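Local coordinates for protein putative oxidoreductase FAD-binding subunit (Sulfolobus tokodaii, PDB 4ZOH) that probably serves as the FAD-binding, electron-transferring subunit of a molybdopterin-dependent oxidoreductase of the xanthine oxidase and CO dehydrogenase type, at residues Ser35-Pro38 / Met39-Leu42. Numbering follows the deposited sequence.
Sequences SLIP and MLKL. With FAD (flavin-adenine dinucleotide), chain H.
Two consecutive backbone amides grip one phosphate oxygen of FAD: O1A lies 2.6 Å from Leu36 N, in a nearly straight bond (176°), and 2.8 Å from Ser35 N. The two N-H groups sit at the N-terminus of helix 36-41, in the beta-alpha-beta unit of strand 28-30, this helix and strand 49-52. The positive end of the helix dipole probably helps to stabilise the phosphate charge. Ser35 holds the N-cap position, but its hydroxyl serves the cofactor rather than the helix; with OG turned beside its backbone N (chi1 -73°), it bonds to the ribityl hydroxyl O4' at 2.7 Å. Pro38 suits the first turn, where its missing N-H costs no helical bond. The helical bond from Met39 N to Ser35 O is weak, that from Leu40 N to Leu36 O sound at 2.9 Å, and that from Leu42 N to Pro38 O weak again. Leucines suit the buried flank: Leu36 CG meets Leu40 CD1 at 4.0 Å, while Leu36 also packs on Leu30. On another flank Lys41 CG lies 4.0 Å from Ile37 CG2, the side chains crossing at a slant, and Lys41 NZ makes weak hydrogen bonds to another protein's chain. Lys41 N donates to Ile37 O over 2.8 Å in a nearly straight hydrogen bond (172°).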
loop_
_atom_site.group_PDB
_atom_site.type_symbol
_atom_site.label_atom_id
_atom_site.label_comp_id
_atom_site.label_asym_id
_atom_site.label_seq_id
_atom_site.Cartn_x
_atom_site.Cartn_y
_atom_site.Cartn_z
ATOM N N SER B 35 -14.967 -21.104 25.155
ATOM C CA SER B 35 -16.140 -21.728 24.629
ATOM C C SER B 35 -17.131 -20.651 24.251
ATOM O O SER B 35 -17.753 -20.766 23.201
ATOM C CB SER B 35 -16.749 -22.738 25.652
ATOM O OG SER B 35 -15.928 -23.903 25.711
ATOM N N LEU B 36 -17.245 -19.588 25.054
ATOM C CA LEU B 36 -18.142 -18.484 24.685
ATOM C C LEU B 36 -17.728 -17.786 23.350
ATOM O O LEU B 36 -18.528 -17.620 22.444
ATOM C CB LEU B 36 -18.288 -17.505 25.826
ATOM C CG LEU B 36 -19.205 -16.273 25.671
ATOM C CD1 LEU B 36 -20.709 -16.581 25.579
ATOM C CD2 LEU B 36 -18.895 -15.364 26.868
ATOM N N ILE B 37 -16.457 -17.423 23.216
ATOM C CA ILE B 37 -16.054 -16.635 22.039
ATOM C C ILE B 37 -16.181 -17.459 20.748
ATOM O O ILE B 37 -16.735 -16.958 19.777
ATOM C CB ILE B 37 -14.716 -15.924 22.234
ATOM C CG1 ILE B 37 -14.908 -14.810 23.265
ATOM C CG2 ILE B 37 -14.260 -15.253 20.942
ATOM C CD1 ILE B 37 -13.607 -14.295 23.874
ATOM N N PRO B 38 -15.741 -18.746 20.760
ATOM C CA PRO B 38 -15.921 -19.558 19.550
ATOM C C PRO B 38 -17.416 -19.638 19.121
ATOM O O PRO B 38 -17.711 -19.617 17.935
ATOM C CB PRO B 38 -15.336 -20.935 19.965
ATOM C CG PRO B 38 -14.313 -20.567 21.038
ATOM C CD PRO B 38 -14.951 -19.463 21.799
ATOM N N MET B 39 -18.321 -19.721 20.095
ATOM C CA MET B 39 -19.779 -19.730 19.846
ATOM C C MET B 39 -20.293 -18.356 19.325
ATOM O O MET B 39 -21.168 -18.329 18.441
ATOM C CB MET B 39 -20.552 -20.107 21.114
ATOM C CG MET B 39 -20.572 -21.602 21.490
ATOM S SD MET B 39 -21.720 -21.993 22.866
ATOM C CE MET B 39 -23.336 -21.607 22.206
ATOM N N LEU B 40 -19.783 -17.240 19.874
ATOM C CA LEU B 40 -20.076 -15.898 19.287
ATOM C C LEU B 40 -19.646 -15.862 17.854
ATOM O O LEU B 40 -20.434 -15.524 16.978
ATOM C CB LEU B 40 -19.441 -14.752 20.075
ATOM C CG LEU B 40 -20.057 -14.673 21.490
ATOM C CD1 LEU B 40 -19.118 -13.905 22.442
ATOM C CD2 LEU B 40 -21.469 -14.107 21.479
ATOM N N LYS B 41 -18.415 -16.270 17.602
ATOM C CA LYS B 41 -17.869 -16.255 16.240
ATOM C C LYS B 41 -18.665 -17.061 15.184
ATOM O O LYS B 41 -18.613 -16.731 13.957
ATOM C CB LYS B 41 -16.423 -16.698 16.291
ATOM C CG LYS B 41 -15.551 -15.783 17.162
ATOM C CD LYS B 41 -14.209 -15.812 16.512
ATOM C CE LYS B 41 -13.346 -16.855 17.091
ATOM N NZ LYS B 41 -12.257 -17.037 16.100
ATOM N N LEU B 42 -19.388 -18.107 15.619
ATOM C CA LEU B 42 -20.192 -18.890 14.665
ATOM C C LEU B 42 -21.636 -18.444 14.686
ATOM O O LEU B 42 -22.505 -19.029 13.975
ATOM C CB LEU B 42 -20.146 -20.398 14.995
ATOM C CG LEU B 42 -18.792 -21.070 14.730
ATOM C CD1 LEU B 42 -18.780 -22.375 15.503
ATOM C CD2 LEU B 42 -18.392 -21.246 13.250
HETATM P PA FAD H . -16.122 -19.203 28.726
HETATM O O1A FAD H . -15.990 -19.538 27.279
HETATM O O2A FAD H . -15.769 -17.875 29.245
HETATM O O5B FAD H . -17.593 -19.454 29.187
HETATM C C5B FAD H . -18.280 -20.681 28.793
HETATM C C4B FAD H . -19.794 -20.653 29.389
HETATM O O4B FAD H . -19.827 -20.493 30.864
HETATM C C3B FAD H . -20.486 -19.400 28.866
HETATM O O3B FAD H . -21.830 -19.704 28.587
HETATM C C2B FAD H . -20.332 -18.349 29.991
HETATM O O2B FAD H . -21.348 -17.339 29.999
HETATM C C1B FAD H . -20.483 -19.186 31.215
HETATM N N9A FAD H . -19.626 -18.982 32.376
HETATM C C8A FAD H . -18.305 -18.824 32.425
HETATM N N7A FAD H . -17.912 -18.764 33.719
HETATM C C5A FAD H . -19.022 -18.898 34.485
HETATM C C6A FAD H . -19.256 -18.937 35.876
HETATM N N6A FAD H . -18.206 -18.837 36.688
HETATM N N1A FAD H . -20.513 -19.071 36.339
HETATM C C2A FAD H . -21.570 -19.246 35.503
HETATM N N3A FAD H . -21.377 -19.206 34.181
HETATM C C4A FAD H . -20.116 -19.039 33.640
HETATM N N1 FAD H . -12.371 -28.505 26.748
HETATM C C2 FAD H . -12.182 -29.810 27.192
HETATM O O2 FAD H . -12.766 -30.187 28.188
HETATM N N3 FAD H . -11.349 -30.663 26.533
HETATM C C4 FAD H . -10.702 -30.269 25.410
HETATM O O4 FAD H . -9.923 -31.068 24.878
HETATM C C4X FAD H . -10.907 -28.959 24.925
HETATM N N5 FAD H . -10.245 -28.553 23.788
HETATM C C5X FAD H . -10.483 -27.233 23.299
HETATM C C6 FAD H . -9.857 -26.858 22.114
HETATM C C7 FAD H . -10.037 -25.558 21.615
HETATM C C7M FAD H . -9.305 -25.213 20.299
HETATM C C8 FAD H . -10.878 -24.653 22.295
HETATM C C8M FAD H . -11.154 -23.212 21.788
HETATM C C9 FAD H . -11.551 -25.049 23.465
HETATM C C9A FAD H . -11.334 -26.332 23.975
HETATM N N10 FAD H . -11.984 -26.775 25.148
HETATM C C10 FAD H . -11.742 -28.087 25.599
HETATM C "C1'" FAD H . -12.892 -25.921 25.906
HETATM C "C2'" FAD H . -12.130 -25.085 26.950
HETATM O "O2'" FAD H . -11.737 -25.966 28.023
HETATM C "C3'" FAD H . -12.957 -23.876 27.471
HETATM O "O3'" FAD H . -12.015 -23.036 28.142
HETATM C "C4'" FAD H . -14.056 -24.264 28.447
HETATM O "O4'" FAD H . -14.870 -25.262 27.831
HETATM C "C5'" FAD H . -14.932 -23.058 28.849
HETATM O "O5'" FAD H . -14.200 -22.376 29.902
HETATM P P FAD H . -13.901 -20.833 29.777
HETATM O O1P FAD H . -13.387 -20.360 31.096
HETATM O O2P FAD H . -13.061 -20.562 28.588
HETATM O O3P FAD H . -15.390 -20.338 29.601
#